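PDB 5HFI: DSBA-like thioredoxin domain-containing protein from Pseudomonas aeruginosa PAO1, which probably acts as a cytosolic disulfide reductase of the DsbA-like branch of the thioredoxin superfamily and binds glutathione at its redox-active site. Local coordinates for residues 67-70 with 71-75; 114-117 with 118-122; 202-205 with 206-209. All blocks are in the same frame, centred on the assembly; numbering follows the deposited sequence.

Contact 1: 67-70 with 71-75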
loop_
_atom_site.group_PDB
_atom_site.type_symbol
_atom_site.label_atom_id
_atom_site.label_comp_id
_atom_site.label_asym_id
_atom_site.label_seq_id
_atom_site.Cartn_x
_atom_site.Cartn_y
_atom_site.Cartn_z
ATOM N N LEU A 67 7.843 -12.696 9.070
ATOM C CA LEU A 67 8.865 -12.558 10.102
ATOM C C LEU A 67 10.202 -12.141 9.509
ATOM O O LEU A 67 11.002 -11.488 10.189
ATOM C CB LEU A 67 9.008 -13.853 10.900
ATOM C CG LEU A 67 8.043 -13.949 12.083
ATOM C CD1 LEU A 67 8.364 -15.150 12.953
ATOM C CD2 LEU A 67 8.095 -12.667 12.904
ATOM N N ARG A 68 10.458 -12.496 8.245
ATOM C CA ARG A 68 11.655 -12.002 7.571
ATOM C C ARG A 68 11.541 -10.511 7.279
ATOM O O ARG A 68 12.525 -9.773 7.397
ATOM C CB ARG A 68 11.902 -12.787 6.279
ATOM C CG ARG A 68 12.717 -14.060 6.467
ATOM C CD ARG A 68 14.211 -13.771 6.365
ATOM N NE ARG A 68 14.642 -13.809 4.977
ATOM C CZ ARG A 68 15.909 -13.900 4.591
ATOM N NH1 ARG A 68 16.206 -13.931 3.297
ATOM N NH2 ARG A 68 16.880 -13.962 5.499
ATOM N N ILE A 69 10.348 -10.047 6.897
ATOM C CA ILE A 69 10.124 -8.614 6.727
ATOM C C ILE A 69 10.337 -7.881 8.046
ATOM O O ILE A 69 10.919 -6.792 8.080
ATOM C CB ILE A 69 8.715 -8.359 6.161
ATOM C CG1 ILE A 69 8.490 -9.201 4.902
ATOM C CG2 ILE A 69 8.507 -6.872 5.905
ATOM C CD1 ILE A 69 7.103 -9.076 4.317
ATOM N N ALA A 70 9.865 -8.467 9.150
ATOM C CA ALA A 70 10.051 -7.836 10.454
ATOM C C ALA A 70 11.528 -7.744 10.814
ATOM O O ALA A 70 11.984 -6.717 11.332
ATOM C CB ALA A 70 9.280 -8.607 11.525
ATOM N N GLN A 71 12.292 -8.805 10.542
ATOM C CA GLN A 71 13.726 -8.781 10.813
ATOM C C GLN A 71 14.429 -7.707 9.991
ATOM O O GLN A 71 15.316 -7.009 10.494
ATOM C CB GLN A 71 14.340 -10.153 10.524
ATOM C CG GLN A 71 13.884 -11.267 11.454
ATOM C CD GLN A 71 14.538 -12.599 11.133
ATOM O OE1 GLN A 71 14.546 -13.036 9.981
ATOM N NE2 GLN A 71 15.085 -13.254 12.151
ATOM N N LEU A 72 14.041 -7.554 8.725
ATOM C CA LEU A 72 14.742 -6.636 7.834
ATOM C C LEU A 72 14.324 -5.187 8.057
ATOM O O LEU A 72 15.168 -4.285 8.022
ATOM C CB LEU A 72 14.496 -7.032 6.378
ATOM C CG LEU A 72 15.198 -6.221 5.282
ATOM C CD1 LEU A 72 16.660 -5.951 5.621
ATOM C CD2 LEU A 72 15.070 -6.910 3.940
ATOM N N THR A 73 13.034 -4.940 8.280
ATOM C CA THR A 73 12.502 -3.584 8.308
ATOM C C THR A 73 12.102 -3.102 9.695
ATOM O O THR A 73 11.848 -1.904 9.860
ATOM C CB THR A 73 11.279 -3.471 7.385
ATOM O OG1 THR A 73 10.216 -4.293 7.891
ATOM C CG2 THR A 73 11.633 -3.926 5.981
ATOM N N GLY A 74 12.027 -3.988 10.684
ATOM C CA GLY A 74 11.502 -3.599 11.977
ATOM C C GLY A 74 10.010 -3.360 12.015
ATOM O O GLY A 74 9.495 -2.917 13.045
ATOM N N GLN A 75 9.298 -3.635 10.926
ATOM C CA GLN A 75 7.861 -3.420 10.906
ATOM C C GLN A 75 7.164 -4.433 11.812
ATOM O O GLN A 75 7.531 -5.613 11.824
ATOM C CB GLN A 75 7.322 -3.526 9.480
ATOM C CG GLN A 75 7.571 -2.287 8.623
ATOM C CD GLN A 75 6.700 -1.107 9.026
ATOM O OE1 GLN A 75 5.632 -0.887 8.454
ATOM N NE2 GLN A 75 7.159 -0.336 10.004
#

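Contact 2: 114-117 with 118-122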
loop_
_atom_site.group_PDB
_atom_site.type_symbol
_atom_site.label_atom_id
_atom_site.label_comp_id
_atom_site.label_asym_id
_atom_site.label_seq_id
_atom_site.Cartn_x
_atom_site.Cartn_y
_atom_site.Cartn_z
ATOM N N ALA A 114 -1.833 8.166 3.609
ATOM C CA ALA A 114 -2.204 7.933 5.001
ATOM C C ALA A 114 -3.192 6.782 5.120
ATOM O O ALA A 114 -3.125 5.995 6.071
ATOM C CB ALA A 114 -2.788 9.205 5.615
ATOM N N MET A 115 -4.114 6.661 4.166
ATOM C CA MET A 115 -5.086 5.574 4.232
ATOM C C MET A 115 -4.422 4.226 3.971
ATOM O O MET A 115 -4.756 3.229 4.622
ATOM C CB MET A 115 -6.225 5.826 3.243
ATOM C CG MET A 115 -7.050 4.591 2.893
ATOM S SD MET A 115 -7.931 3.852 4.293
ATOM C CE MET A 115 -8.554 5.272 5.154
ATOM N N LEU A 116 -3.471 4.174 3.031
ATOM C CA LEU A 116 -2.741 2.931 2.791
ATOM C C LEU A 116 -2.003 2.480 4.045
ATOM O O LEU A 116 -2.053 1.300 4.412
ATOM C CB LEU A 116 -1.761 3.101 1.627
ATOM C CG LEU A 116 -0.829 1.914 1.357
ATOM C CD1 LEU A 116 -1.625 0.670 0.974
ATOM C CD2 LEU A 116 0.198 2.246 0.276
ATOM N N ALA A 117 -1.313 3.408 4.716
ATOM C CA ALA A 117 -0.607 3.064 5.946
ATOM C C ALA A 117 -1.569 2.563 7.016
ATOM O O ALA A 117 -1.253 1.624 7.757
ATOM C CB ALA A 117 0.178 4.272 6.458
ATOM N N ARG A 118 -2.748 3.184 7.116
ATOM C CA ARG A 118 -3.732 2.752 8.107
ATOM C C ARG A 118 -4.299 1.382 7.760
ATOM O O ARG A 118 -4.518 0.550 8.650
ATOM C CB ARG A 118 -4.858 3.780 8.212
ATOM C CG ARG A 118 -5.900 3.447 9.274
ATOM C CD ARG A 118 -5.306 3.543 10.674
ATOM N NE ARG A 118 -6.208 3.020 11.699
ATOM C CZ ARG A 118 -6.208 1.761 12.127
ATOM N NH1 ARG A 118 -5.353 0.882 11.618
ATOM N NH2 ARG A 118 -7.064 1.377 13.065
ATOM N N ILE A 119 -4.557 1.141 6.469
ATOM C CA ILE A 119 -5.049 -0.159 6.016
ATOM C C ILE A 119 -4.057 -1.257 6.377
ATOM O O ILE A 119 -4.437 -2.331 6.862
ATOM C CB ILE A 119 -5.319 -0.129 4.499
ATOM C CG1 ILE A 119 -6.639 0.577 4.189
ATOM C CG2 ILE A 119 -5.314 -1.539 3.911
ATOM C CD1 ILE A 119 -6.858 0.824 2.703
ATOM N N GLN A 120 -2.769 -1.003 6.138
ATOM C CA GLN A 120 -1.756 -2.016 6.418
ATOM C C GLN A 120 -1.651 -2.290 7.911
ATOM O O GLN A 120 -1.469 -3.439 8.323
ATOM C CB GLN A 120 -0.405 -1.583 5.850
ATOM C CG GLN A 120 -0.370 -1.530 4.330
ATOM C CD GLN A 120 0.785 -0.701 3.806
ATOM O OE1 GLN A 120 1.133 0.332 4.379
ATOM N NE2 GLN A 120 1.379 -1.143 2.705
ATOM N N ARG A 121 -1.772 -1.248 8.739
ATOM C CA ARG A 121 -1.803 -1.461 10.182
ATOM C C ARG A 121 -3.025 -2.274 10.595
ATOM O O ARG A 121 -2.923 -3.178 11.432
ATOM C CB ARG A 121 -1.773 -0.120 10.918
ATOM C CG ARG A 121 -0.445 0.619 10.827
ATOM C CD ARG A 121 -0.455 1.875 11.691
ATOM N NE ARG A 121 0.895 2.353 11.977
ATOM C CZ ARG A 121 1.461 3.398 11.382
ATOM N NH1 ARG A 121 0.794 4.085 10.463
ATOM N NH2 ARG A 121 2.697 3.760 11.707
ATOM N N ALA A 122 -4.190 -1.974 10.014
ATOM C CA ALA A 122 -5.394 -2.729 10.353
ATOM C C ALA A 122 -5.231 -4.206 10.016
ATOM O O ALA A 122 -5.729 -5.076 10.739
ATOM C CB ALA A 122 -6.604 -2.141 9.628
HETATM O O HOH W 1 1.784 1.127 7.547
#

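Contact 3: 202-205 with 206-209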
loop_
_atom_site.group_PDB
_atom_site.type_symbol
_atom_site.label_atom_id
_atom_site.label_comp_id
_atom_site.label_asym_id
_atom_site.label_seq_id
_atom_site.Cartn_x
_atom_site.Cartn_y
_atom_site.Cartn_z
ATOM N N GLN A 202 15.821 1.305 5.968
ATOM C CA GLN A 202 16.678 2.489 6.058
ATOM C C GLN A 202 15.918 3.730 5.597
ATOM O O GLN A 202 16.292 4.367 4.605
ATOM C CB GLN A 202 17.950 2.301 5.229
ATOM C CG GLN A 202 18.731 1.029 5.534
ATOM C CD GLN A 202 19.423 1.073 6.884
ATOM O OE1 GLN A 202 19.512 2.127 7.517
ATOM N NE2 GLN A 202 19.917 -0.075 7.333
ATOM N N PRO A 203 14.852 4.114 6.308
ATOM C CA PRO A 203 14.069 5.282 5.863
ATOM C C PRO A 203 14.852 6.584 5.861
ATOM O O PRO A 203 14.585 7.451 5.019
ATOM C CB PRO A 203 12.907 5.328 6.867
ATOM C CG PRO A 203 13.406 4.592 8.063
ATOM C CD PRO A 203 14.294 3.514 7.533
ATOM N N ASP A 204 15.804 6.759 6.781
ATOM C CA ASP A 204 16.606 7.980 6.784
ATOM C C ASP A 204 17.541 8.033 5.579
ATOM O O ASP A 204 17.714 9.095 4.970
ATOM C CB ASP A 204 17.398 8.087 8.085
ATOM C CG ASP A 204 16.505 8.280 9.297
ATOM O OD1 ASP A 204 16.811 7.702 10.362
ATOM O OD2 ASP A 204 15.499 9.012 9.187
ATOM N N ASP A 205 18.170 6.903 5.240
ATOM C CA ASP A 205 18.931 6.813 3.995
ATOM C C ASP A 205 18.051 7.160 2.802
ATOM O O ASP A 205 18.459 7.907 1.904
ATOM C CB ASP A 205 19.502 5.403 3.824
ATOM C CG ASP A 205 20.819 5.200 4.543
ATOM O OD1 ASP A 205 21.170 6.018 5.418
ATOM O OD2 ASP A 205 21.503 4.200 4.232
ATOM N N TRP A 206 16.833 6.613 2.782
ATOM C CA TRP A 206 15.912 6.824 1.671
ATOM C C TRP A 206 15.537 8.294 1.528
ATOM O O TRP A 206 15.545 8.840 0.419
ATOM C CB TRP A 206 14.677 5.943 1.885
ATOM C CG TRP A 206 13.552 6.106 0.906
ATOM C CD1 TRP A 206 12.352 6.722 1.131
ATOM C CD2 TRP A 206 13.499 5.607 -0.437
ATOM N NE1 TRP A 206 11.566 6.652 0.007
ATOM C CE2 TRP A 206 12.246 5.974 -0.969
ATOM C CE3 TRP A 206 14.394 4.899 -1.246
ATOM C CZ2 TRP A 206 11.864 5.652 -2.272
ATOM C CZ3 TRP A 206 14.012 4.580 -2.540
ATOM C CH2 TRP A 206 12.759 4.959 -3.039
ATOM N N ARG A 207 15.208 8.953 2.642
ATOM C CA ARG A 207 14.880 10.374 2.586
ATOM C C ARG A 207 16.058 11.188 2.060
ATOM O O ARG A 207 15.889 12.052 1.190
ATOM C CB ARG A 207 14.454 10.865 3.969
ATOM C CG ARG A 207 13.819 12.244 3.965
ATOM C CD ARG A 207 13.645 12.783 5.378
ATOM N NE ARG A 207 12.684 12.008 6.156
ATOM C CZ ARG A 207 13.020 11.135 7.099
ATOM N NH1 ARG A 207 14.301 10.923 7.380
ATOM N NH2 ARG A 207 12.078 10.475 7.764
ATOM N N ALA A 208 17.265 10.907 2.558
ATOM C CA ALA A 208 18.445 11.633 2.098
ATOM C C ALA A 208 18.718 11.367 0.624
ATOM O O ALA A 208 19.130 12.269 -0.113
ATOM C CB ALA A 208 19.656 11.252 2.949
ATOM N N PHE A 209 18.496 10.130 0.176
ATOM C CA PHE A 209 18.675 9.821 -1.238
ATOM C C PHE A 209 17.741 10.656 -2.105
ATOM O O PHE A 209 18.161 11.208 -3.129
ATOM C CB PHE A 209 18.455 8.328 -1.478
ATOM C CG PHE A 209 18.461 7.940 -2.928
ATOM C CD1 PHE A 209 19.654 7.707 -3.590
ATOM C CD2 PHE A 209 17.272 7.797 -3.627
ATOM C CE1 PHE A 209 19.663 7.345 -4.923
ATOM C CE2 PHE A 209 17.275 7.439 -4.960
ATOM C CZ PHE A 209 18.472 7.211 -5.609
HETATM O O HOH W 2 17.085 11.449 6.461
#

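Contact 1: 67-70 with 71-75
Thr73 turns its hydroxyl into the position between its backbone N and its carbonyl carbon (chi1 65°), which swings OG1 back onto the carbonyl of Ile69, one helical turn earlier. The resulting hydrogen bond is short, with Thr73 OG1 donating to Ile69 O at 2.6 Å. The hydroxyl approaches from above the carbonyl plane, 44° out of it, instead of along a lone pair. Thr73 N donates to the same oxygen, Ile69 O, at 2.8 Å, but from the opposite face, so two donors of one residue clasp a single acceptor. The side chains of Ile69 and Thr73 run side by side, pointing the same way, and Ile69 CG2 packs 3.7 Å from Thr73 OG1. While donating to Ile69 O, Thr73 OG1 accepts a hydrogen bond from Gln75 N at 3.2 Å, which makes an ST turn just where helix 64-73 ends. Gly74 leaves the helix there with a positive phi, while Gly74 N still donates to Ala70 O at 2.8 Å. The turn that follows lays the chain back against the helix and brings Gln75 O to 3.5 Å from Ala70 CB. On the outer side, Gln71 lays its CG against Leu67 O, and its extended chain passes Arg68, with Gln71 OE1 3.7 Å from Arg68 CD. This is a loose contact, in which the amide and guanidinium planes are inclined by 58°. Ile69 and Leu72 both rest on Trp19, a glutathione-binding residue, so the helix end borders the active-site region. Chemically, the threonine hydroxyl bridges two main-chain groups at the helix terminus, donating to one and accepting from the other, and ties the last helical turn to the exit of the chain; the two bonds should restrain the chi1 rotation of Thr73.

Contact 2: 114-117 with 118-122
This is an intrahelical contact, in which Met115 meets Ile119 and Leu116 meets Gln120 one turn apart in the middle of helix 112-124, near the centre of the chain. The Met115 chain, bent at chi2 and chi3, brings its sulfur against the branch of Ile119, with Met115 SD 3.5 Å from Ile119 CG1. That apolar side is closed by Ala101 and Val102 of helix 96-109 and by Leu136 and Leu139 of helix 133-142. Next to it, the Gln120 amide crosses Leu116, and Gln120 NE2 comes within 3.9 Å of Leu116 CD1. Gln120 CG stands beside the backbone N (chi1 -67°), and the extended chain runs back over Leu116 O. A water donates to Ala117 O at 3.1 Å and, weakly, to Gln120 OE1. The Arg118 guanidinium is engaged outside the segments, in salt bridges with Glu126 and Glu142. Beneath all this runs regular backbone bonding, such as Ile119 N to Met115 O at 2.8 Å. Gln120 also touches the CxxC motif, its side chain about 7 Å from that of Cys17, so the helix joins the helical bundle to the redox centre, as in the helical domain inserted into the thioredoxin fold of DsbA-like proteins.

Contact 3: 202-205 with 206-209
The guanidinium of Arg207 folds back over the first helical turn, one face above Pro203 O and one edge turned to the carboxylate of Asp204. Arg207 NH1 donates to Asp204 OD2 at 2.9 Å in a nearly straight bond (164°), a salt bridge between residues three apart. The oxygen offers its anti lone pair, the one facing away from OD1, and lies almost in the guanidinium plane, although the planes of the two charged groups are inclined by 41°. A bend at chi3 in the otherwise extended arginine chain brings the head group alongside Asp204. A water closes a second link, accepting from Arg207 NH1 at 3.0 Å and donating to Asp204 O at 2.9 Å. The other terminal nitrogen, NH2, forms a salt bridge with Glu32, so two acidic groups hold the head group through separate nitrogens and should balance its charge. Gln202 takes the N-cap position, and its carbonyl opens the helical bonding, with Trp206 N donating to Gln202 O at 2.9 Å. The CB of Trp206 packs 3.5 Å from Pro203 O, while the indole, its CG anti to the backbone N (chi1 175°), leaves the turn for the interior. There it meets Tyr199 edge-to-face, touches the ring of Phe183 on strand 182-186, and lies against Leu26 and Ala30 of helix 24-30. The salt bridge is a feature of this particular helix; the C-terminal helix packed on the sheet, here through Trp206 on Phe183, is that of a thioredoxin fold.

The three contacts follow one another along the chain, each local to one helix or its end: contact 1 at the end of helix 64-73, contact 2 inside helix 112-124 and contact 3 at the start of helix 203-215. The centre of contact 1 is about 17 Å from those of contacts 2 and 3, which are about 21 Å apart; none touches another. Helix 24-30, which follows the CxxC helix, is their common neighbour, met by Gln75, by Leu116 and Gln120, and by Pro203, Trp206 and Arg207. The nearest side chains of contacts 1 and 2 are about 6 and 9 Å from the bound glutathione; that of contact 3, beside the sheet, is about 12 Å away.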